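Local atomic coordinates of succinate dehydrogenase subunit A (PDB entry 6LUM), a protein that carries bound FAD and, as in other succinate dehydrogenase flavoprotein subunits, probably uses it to oxidise succinate to fumarate. Residues Glu64-Asp69 with Gly118-Asp123; Glu161-Asp166 with Tyr184-Gly189; Ile191-Ala196 with Asn430-Val435. All coordinates share one frame; numbering follows the deposited sequence.

Interaction 1: Glu64-Asp69 with Gly118-Asp123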
# COMPACT_ATOMS: atom_id res chain seq x y z
N GLU D 64 19.32 -6.98 42.04
CA GLU D 64 19.36 -6.60 43.45
C GLU D 64 20.67 -5.90 43.78
O GLU D 64 20.69 -4.97 44.60
CB GLU D 64 19.16 -7.81 44.34
CG GLU D 64 18.83 -7.46 45.78
CD GLU D 64 20.07 -7.25 46.63
OE1 GLU D 64 20.10 -6.28 47.41
OE2 GLU D 64 21.00 -8.07 46.53
N TRP D 65 21.78 -6.33 43.18
CA TRP D 65 23.04 -5.64 43.41
C TRP D 65 23.01 -4.25 42.79
O TRP D 65 23.54 -3.29 43.36
CB TRP D 65 24.20 -6.46 42.86
CG TRP D 65 24.18 -7.89 43.33
CD1 TRP D 65 23.68 -8.36 44.51
CD2 TRP D 65 24.69 -9.04 42.64
NE1 TRP D 65 23.84 -9.72 44.59
CE2 TRP D 65 24.45 -10.16 43.45
CE3 TRP D 65 25.31 -9.23 41.40
CZ2 TRP D 65 24.83 -11.44 43.08
CZ3 TRP D 65 25.69 -10.50 41.04
CH2 TRP D 65 25.44 -11.59 41.87
N HIS D 66 22.37 -4.11 41.63
CA HIS D 66 22.15 -2.80 41.03
C HIS D 66 21.34 -1.91 41.96
O HIS D 66 21.67 -0.73 42.15
CB HIS D 66 21.44 -2.96 39.69
CG HIS D 66 21.47 -1.73 38.84
ND1 HIS D 66 20.52 -1.48 37.87
CD2 HIS D 66 22.32 -0.68 38.81
CE1 HIS D 66 20.80 -0.33 37.28
NE2 HIS D 66 21.88 0.17 37.84
N THR D 67 20.26 -2.44 42.52
CA THR D 67 19.42 -1.67 43.42
C THR D 67 20.20 -1.23 44.65
O THR D 67 20.10 -0.08 45.09
CB THR D 67 18.20 -2.49 43.82
OG1 THR D 67 17.38 -2.70 42.67
CG2 THR D 67 17.40 -1.77 44.86
N PHE D 68 21.00 -2.13 45.22
CA PHE D 68 21.78 -1.74 46.39
C PHE D 68 22.79 -0.66 46.03
O PHE D 68 23.03 0.25 46.82
CB PHE D 68 22.51 -2.93 47.00
CG PHE D 68 23.54 -2.54 48.02
CD1 PHE D 68 23.17 -2.30 49.33
CD2 PHE D 68 24.86 -2.39 47.67
CE1 PHE D 68 24.10 -1.93 50.26
CE2 PHE D 68 25.80 -2.02 48.61
CZ PHE D 68 25.42 -1.79 49.90
N ASP D 69 23.40 -0.76 44.85
CA ASP D 69 24.42 0.21 44.51
C ASP D 69 23.81 1.58 44.23
O ASP D 69 24.38 2.60 44.62
CB ASP D 69 25.23 -0.27 43.31
CG ASP D 69 26.68 0.10 43.42
OD1 ASP D 69 27.52 -0.66 42.92
OD2 ASP D 69 26.97 1.15 44.02
N GLY D 118 32.53 3.09 36.67
CA GLY D 118 32.36 3.80 37.92
C GLY D 118 32.14 2.98 39.16
O GLY D 118 32.84 1.99 39.41
N GLY D 119 31.15 3.37 39.96
CA GLY D 119 30.89 2.71 41.22
C GLY D 119 29.86 1.60 41.15
O GLY D 119 28.96 1.55 41.98
N HIS D 120 29.97 0.72 40.16
CA HIS D 120 29.15 -0.47 40.10
C HIS D 120 29.91 -1.63 40.73
O HIS D 120 31.08 -1.85 40.41
CB HIS D 120 28.77 -0.80 38.67
CG HIS D 120 27.74 0.12 38.08
ND1 HIS D 120 26.48 0.26 38.61
CD2 HIS D 120 27.80 0.94 37.01
CE1 HIS D 120 25.80 1.13 37.89
NE2 HIS D 120 26.57 1.56 36.92
N THR D 121 29.26 -2.35 41.64
CA THR D 121 29.91 -3.38 42.44
C THR D 121 29.37 -4.76 42.08
O THR D 121 28.32 -4.91 41.45
CB THR D 121 29.70 -3.15 43.93
OG1 THR D 121 28.34 -3.43 44.27
CG2 THR D 121 30.05 -1.72 44.31
N ARG D 122 30.12 -5.78 42.51
CA ARG D 122 29.76 -7.16 42.24
C ARG D 122 28.50 -7.51 42.99
O ARG D 122 27.46 -7.75 42.38
CB ARG D 122 30.90 -8.10 42.64
CG ARG D 122 30.56 -9.57 42.56
CD ARG D 122 30.22 -9.98 41.15
NE ARG D 122 30.65 -11.35 40.88
CZ ARG D 122 29.92 -12.43 41.15
NH1 ARG D 122 28.72 -12.31 41.70
NH2 ARG D 122 30.40 -13.63 40.88
N ASP D 123 28.57 -7.49 44.32
CA ASP D 123 27.37 -7.64 45.14
C ASP D 123 27.67 -7.06 46.52
O ASP D 123 28.40 -7.68 47.30
CB ASP D 123 26.92 -9.09 45.22
CG ASP D 123 28.07 -10.05 45.39
OD1 ASP D 123 27.82 -11.27 45.36
OD2 ASP D 123 29.21 -9.59 45.54

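Interaction 2: Glu161-Asp166 with Tyr184-Gly189. With FAD (flavin-adenine dinucleotide), chain Y.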
# COMPACT_ATOMS: atom_id res chain seq x y z
N GLU D 161 10.54 24.58 17.92
CA GLU D 161 10.80 25.96 18.29
C GLU D 161 9.53 26.65 18.79
O GLU D 161 9.09 27.66 18.27
CB GLU D 161 11.45 26.71 17.14
CG GLU D 161 12.85 26.22 16.89
CD GLU D 161 13.51 26.86 15.71
OE1 GLU D 161 12.81 27.55 14.94
OE2 GLU D 161 14.73 26.69 15.55
N PHE D 162 8.96 26.06 19.84
CA PHE D 162 7.80 26.56 20.56
C PHE D 162 8.19 26.67 22.02
O PHE D 162 8.14 25.67 22.74
CB PHE D 162 6.61 25.63 20.41
CG PHE D 162 5.73 25.93 19.26
CD1 PHE D 162 6.20 25.87 17.97
CD2 PHE D 162 4.41 26.22 19.45
CE1 PHE D 162 5.39 26.12 16.91
CE2 PHE D 162 3.60 26.48 18.39
CZ PHE D 162 4.09 26.42 17.12
N TYR D 163 8.54 27.85 22.49
CA TYR D 163 8.93 28.00 23.89
C TYR D 163 7.69 28.00 24.75
O TYR D 163 7.04 29.02 24.92
CB TYR D 163 9.72 29.29 24.08
CG TYR D 163 11.06 29.31 23.41
CD1 TYR D 163 11.17 29.19 22.04
CD2 TYR D 163 12.21 29.48 24.14
CE1 TYR D 163 12.38 29.20 21.43
CE2 TYR D 163 13.43 29.50 23.53
CZ TYR D 163 13.50 29.36 22.17
OH TYR D 163 14.73 29.39 21.56
N ALA D 164 7.35 26.85 25.33
CA ALA D 164 6.22 26.77 26.24
C ALA D 164 6.47 27.63 27.46
O ALA D 164 7.33 27.32 28.28
CB ALA D 164 5.97 25.33 26.67
N LEU D 165 5.69 28.71 27.61
CA LEU D 165 5.95 29.71 28.63
C LEU D 165 5.05 29.60 29.84
O LEU D 165 5.41 30.14 30.90
CB LEU D 165 5.79 31.11 28.03
CG LEU D 165 6.92 31.54 27.10
CD1 LEU D 165 6.65 32.90 26.53
CD2 LEU D 165 8.21 31.54 27.86
N ASP D 166 3.90 28.95 29.75
CA ASP D 166 3.04 28.88 30.92
C ASP D 166 2.10 27.69 30.80
O ASP D 166 1.94 27.12 29.73
CB ASP D 166 2.24 30.16 31.10
CG ASP D 166 1.99 30.49 32.55
OD1 ASP D 166 1.22 31.43 32.82
OD2 ASP D 166 2.57 29.81 33.42
N TYR D 184 4.96 29.93 22.84
CA TYR D 184 5.36 31.09 22.05
C TYR D 184 6.12 30.59 20.84
O TYR D 184 7.23 30.09 20.98
CB TYR D 184 6.21 32.03 22.89
CG TYR D 184 6.82 33.20 22.17
CD1 TYR D 184 6.23 34.44 22.22
CD2 TYR D 184 8.00 33.07 21.48
CE1 TYR D 184 6.79 35.51 21.58
CE2 TYR D 184 8.56 34.13 20.83
CZ TYR D 184 7.96 35.35 20.88
OH TYR D 184 8.52 36.41 20.24
N GLU D 185 5.54 30.73 19.66
CA GLU D 185 6.21 30.29 18.44
C GLU D 185 7.34 31.24 18.11
O GLU D 185 7.10 32.42 17.83
CB GLU D 185 5.21 30.23 17.30
CG GLU D 185 5.77 29.60 16.06
CD GLU D 185 4.81 29.68 14.90
OE1 GLU D 185 3.96 30.58 14.89
OE2 GLU D 185 4.91 28.83 13.99
N LEU D 186 8.57 30.74 18.12
CA LEU D 186 9.71 31.60 17.85
C LEU D 186 9.66 32.18 16.45
O LEU D 186 10.03 33.33 16.24
CB LEU D 186 11.02 30.83 18.04
CG LEU D 186 12.30 31.54 17.61
CD1 LEU D 186 12.77 32.48 18.67
CD2 LEU D 186 13.37 30.55 17.27
N ALA D 187 9.18 31.40 15.49
CA ALA D 187 9.32 31.76 14.08
C ALA D 187 8.41 32.89 13.66
O ALA D 187 8.72 33.61 12.72
CB ALA D 187 9.06 30.54 13.21
N THR D 188 7.27 33.05 14.32
CA THR D 188 6.29 34.06 13.94
C THR D 188 5.98 35.06 15.03
O THR D 188 5.41 36.11 14.72
CB THR D 188 4.98 33.41 13.51
OG1 THR D 188 4.40 32.74 14.62
CG2 THR D 188 5.22 32.41 12.42
N GLY D 189 6.32 34.79 16.28
CA GLY D 189 5.98 35.68 17.36
C GLY D 189 4.59 35.51 17.91
O GLY D 189 4.16 36.33 18.71
PA FAD Y . 17.01 16.93 27.77
O1A FAD Y . 17.50 15.86 26.83
O2A FAD Y . 17.96 17.55 28.78
O5B FAD Y . 16.37 18.12 26.90
C5B FAD Y . 15.13 18.71 27.27
C4B FAD Y . 14.23 18.81 26.05
O4B FAD Y . 13.00 19.46 26.39
C3B FAD Y . 14.89 19.62 24.94
O3B FAD Y . 15.15 18.77 23.81
C2B FAD Y . 13.94 20.76 24.62
O2B FAD Y . 13.50 20.75 23.25
C1B FAD Y . 12.74 20.58 25.53
N9A FAD Y . 12.54 21.81 26.35
C8A FAD Y . 13.30 22.20 27.38
N7A FAD Y . 12.85 23.37 27.91
C5A FAD Y . 11.77 23.74 27.20
C6A FAD Y . 10.81 24.87 27.22
N6A FAD Y . 10.93 25.87 28.13
N1A FAD Y . 9.82 24.88 26.30
C2A FAD Y . 9.70 23.90 25.38
N3A FAD Y . 10.53 22.84 25.31
C4A FAD Y . 11.57 22.71 26.17
N1 FAD Y . 23.62 10.79 31.74
C2 FAD Y . 23.99 9.48 31.71
O2 FAD Y . 23.23 8.63 32.22
N3 FAD Y . 25.14 9.06 31.15
C4 FAD Y . 26.00 9.91 30.58
O4 FAD Y . 27.06 9.49 30.07
C4X FAD Y . 25.67 11.36 30.57
N5 FAD Y . 26.50 12.28 30.02
C5X FAD Y . 26.17 13.59 30.03
C6 FAD Y . 27.03 14.52 29.45
C7 FAD Y . 26.70 15.87 29.45
C7M FAD Y . 27.64 16.87 28.83
C8 FAD Y . 25.43 16.32 30.07
C8M FAD Y . 25.08 17.79 30.08
C9 FAD Y . 24.57 15.40 30.65
C9A FAD Y . 24.89 14.05 30.65
N10 FAD Y . 24.02 13.11 31.23
C10 FAD Y . 24.39 11.75 31.21
C1' FAD Y . 22.77 13.53 31.85
C2' FAD Y . 21.59 12.94 31.07
O2' FAD Y . 21.83 13.09 29.67
C3' FAD Y . 20.29 13.64 31.45
O3' FAD Y . 19.78 13.07 32.66
C4' FAD Y . 19.25 13.48 30.34
O4' FAD Y . 19.87 13.72 29.07
C5' FAD Y . 18.09 14.44 30.54
O5' FAD Y . 17.39 14.60 29.30
P FAD Y . 15.81 14.91 29.29
O1P FAD Y . 15.14 13.91 28.38
O2P FAD Y . 15.35 15.07 30.71
O3P FAD Y . 15.74 16.35 28.58

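Interaction 3: Ile191-Ala196 with Asn430-Val435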
# COMPACT_ATOMS: atom_id res chain seq x y z
N ILE D 191 1.42 33.70 19.97
CA ILE D 191 1.12 32.92 21.16
C ILE D 191 0.13 31.83 20.77
O ILE D 191 -0.83 32.09 20.04
CB ILE D 191 0.55 33.80 22.27
CG1 ILE D 191 1.32 35.11 22.36
CG2 ILE D 191 0.59 33.09 23.59
CD1 ILE D 191 2.71 34.94 22.87
N HIS D 192 0.37 30.62 21.24
CA HIS D 192 -0.52 29.50 20.98
C HIS D 192 -1.00 28.95 22.30
O HIS D 192 -0.27 28.96 23.30
CB HIS D 192 0.17 28.39 20.21
CG HIS D 192 0.65 28.79 18.86
ND1 HIS D 192 0.34 28.09 17.72
CD2 HIS D 192 1.44 29.82 18.47
CE1 HIS D 192 0.90 28.67 16.68
NE2 HIS D 192 1.58 29.72 17.11
N VAL D 193 -2.23 28.45 22.32
CA VAL D 193 -2.80 27.81 23.49
C VAL D 193 -3.16 26.39 23.09
O VAL D 193 -4.01 26.19 22.23
CB VAL D 193 -4.03 28.55 24.01
CG1 VAL D 193 -4.35 28.08 25.40
CG2 VAL D 193 -3.80 30.03 24.00
N PHE D 194 -2.49 25.42 23.70
CA PHE D 194 -2.78 24.01 23.47
C PHE D 194 -3.64 23.54 24.62
O PHE D 194 -3.14 23.39 25.73
CB PHE D 194 -1.50 23.19 23.39
CG PHE D 194 -0.61 23.55 22.25
CD1 PHE D 194 0.21 24.65 22.32
CD2 PHE D 194 -0.58 22.78 21.12
CE1 PHE D 194 1.02 24.98 21.28
CE2 PHE D 194 0.22 23.11 20.09
CZ PHE D 194 1.02 24.21 20.17
N HIS D 195 -4.92 23.32 24.37
CA HIS D 195 -5.80 22.80 25.41
C HIS D 195 -5.76 21.28 25.36
O HIS D 195 -5.99 20.69 24.31
CB HIS D 195 -7.22 23.33 25.24
CG HIS D 195 -7.44 24.63 25.96
ND1 HIS D 195 -7.56 24.71 27.33
CD2 HIS D 195 -7.51 25.90 25.50
CE1 HIS D 195 -7.71 25.97 27.69
NE2 HIS D 195 -7.69 26.71 26.60
N ALA D 196 -5.45 20.67 26.49
CA ALA D 196 -5.19 19.24 26.52
C ALA D 196 -5.92 18.62 27.70
O ALA D 196 -6.46 19.31 28.56
CB ALA D 196 -3.70 18.96 26.61
N ASN D 430 -9.59 33.81 28.70
CA ASN D 430 -8.45 34.12 27.83
C ASN D 430 -7.13 33.77 28.49
O ASN D 430 -6.39 34.67 28.92
CB ASN D 430 -8.51 35.59 27.37
CG ASN D 430 -8.71 36.58 28.50
OD1 ASN D 430 -8.07 36.52 29.54
ND2 ASN D 430 -9.64 37.51 28.30
N PRO D 431 -6.79 32.49 28.60
CA PRO D 431 -5.65 32.09 29.45
C PRO D 431 -4.34 32.75 29.07
O PRO D 431 -3.47 32.89 29.93
CB PRO D 431 -5.58 30.57 29.25
CG PRO D 431 -6.81 30.20 28.50
CD PRO D 431 -7.23 31.39 27.73
N ALA D 432 -4.18 33.17 27.82
CA ALA D 432 -2.94 33.78 27.38
C ALA D 432 -2.79 35.22 27.82
O ALA D 432 -1.86 35.89 27.37
CB ALA D 432 -2.83 33.69 25.86
N GLU D 433 -3.68 35.73 28.67
CA GLU D 433 -3.64 37.14 29.03
C GLU D 433 -2.34 37.49 29.74
O GLU D 433 -1.68 38.48 29.39
CB GLU D 433 -4.84 37.49 29.91
N MET D 434 -1.96 36.68 30.72
CA MET D 434 -0.73 36.96 31.46
C MET D 434 0.48 36.91 30.55
O MET D 434 1.36 37.77 30.63
CB MET D 434 -0.56 35.98 32.61
CG MET D 434 0.68 36.24 33.45
SD MET D 434 1.32 34.77 34.24
CE MET D 434 2.80 34.49 33.27
N VAL D 435 0.56 35.90 29.68
CA VAL D 435 1.74 35.76 28.84
C VAL D 435 1.83 36.90 27.84
O VAL D 435 2.92 37.44 27.60
CB VAL D 435 1.74 34.38 28.15
CG1 VAL D 435 2.69 34.38 26.98
CG2 VAL D 435 2.14 33.31 29.13

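Interaction 1: Glu64-Asp69 with Gly118-Asp123
With its CG anti to the carbonyl carbon (chi1 -51°), W65 lays its indole against the backbone of R122 and D123, while T121, its OG1 set between backbone N and carbonyl carbon (chi1 72°), holds that hydroxyl against the carboxylate of D69. The methylene of D123 lies over one face of the five-membered ring. R122 runs alongside the indole, and the edge of its guanidinium brings NH1 3.4 Å from CH2 of W65; NH1 also keeps a long, purely electrostatic approach of 3.9 Å to OD1 of D123. One turn on, D69 OD1 gathers two donors from a single residue: T121 N in a weak bond of 2.7 Å, and T121 OG1 at 3.2 Å, coming from above the carboxylate plane. Helix 63-73 thus presents W65 and D69 to an irregular loop between strands 114-115 and 132-133 of the FAD-binding domain. H66 and H120 extend side by side, H66 CD2 4.0 Å from H120 CE1, their rings oblique with planes at 56°. Weak hydrogen bonds join H66 to N399 and H120 to T398. The H120 side chain lies about 9 Å from the bound FAD.

Interaction 2: Glu161-Asp166 with Tyr184-Gly189
E185 lies alongside F162, its chain extended beyond a CG that stands anti to the backbone N (chi1 -171°), carrying it from over the ring out past its CE1-CZ rim. CB sits over one ring face, 4.2 Å from the F162 centroid. CG follows at 3.6 Å from F162 CE1, CD is 4.0 Å from F162 CZ, and OE2 stays near the ring, whereas OE1 turns to a weak hydrogen bond with H192. Cut back to alanine, the side chain would probably leave CE1 and CZ of F162 without CG and carboxylate packing, and H192 without its weak partner. F162 and E185 form an antiparallel non-hydrogen-bonded pair, bracketed by L186 N to E161 O (3.1 Å, 168°) and Y163 N to Y184 O (3.0 Å). The Y163 ring runs next to L186, while L165 CD1 reaches Y184 CB at 3.8 Å. The E161 carboxylate makes a salt bridge with R74 of succinate dehydrogenase subunit B. L165 and D166 share I182 as partner in a classic beta bulge. On strand 162-172, F162 and A164 belong to the FAD pocket, A164 N giving FAD N1A a weak 3.3 Å bond, and the hairpin borders the adenine end of the site.

Interaction 3: Ile191-Ala196 with Asn430-Val435
I191 and V435 cross obliquely, each offering a branch end to the other: CD1 of I191 lies 4.1 Å from CG1 of V435. The same V435 methyl also touches I191 CG2, a branch that stands anti to the backbone N and leans over the A432 methyl, 4.1 Å from CG2 to CB. Two residues along the strand, V193 straddles the turn before the helix. Its CG2 faces A432 CB at 4.2 Å, and its CG1 makes a looser contact with P431 CG at 4.5 Å. H195 meets the proline at about a right angle, presenting the edge of its imidazole, so that NE2 comes within 4.1 Å of P431 CG; this is packing, not a polar bond. No hydrogen bond spans the contact, which rests on van der Waals touches between mostly buried groups. A type I turn from N430 to E433, closed by E433 N to N430 O at 2.9 Å, places A432 at the N-cap of helix 433-443. I2 adds to the apolar patch by touching both V193 and A432. H192 points away from this helix and meets F162 edge-to-face, while F194 stacks on H5. Such alternation is that of a strand buried on both faces, here in a four-stranded mixed sheet of the FAD-binding domain, with the turn leading into helix 433-443, and V435 of its first turn, packed on one face.

From the N terminus, the first contact to close is interaction 1, where a loop returns to helix 63-73 after some fifty residues, half of them helical. Interaction 2 then closes the hairpin of strands 162-172 and 175-185, and the next strand, 191-195, opens interaction 3, whose long excursion ends only at helix 433-443. The three follow in series, none nested or crossed. Interactions 2 and 3 have centres 11 Å apart and touch, as at Y184 with I191, because strands 175-185 and 191-195 are neighbours in one sheet. Interaction 1 lies on the opposite side of the chain's centre from both, its nearest atoms about 31 Å from interaction 2, with the FAD extending between.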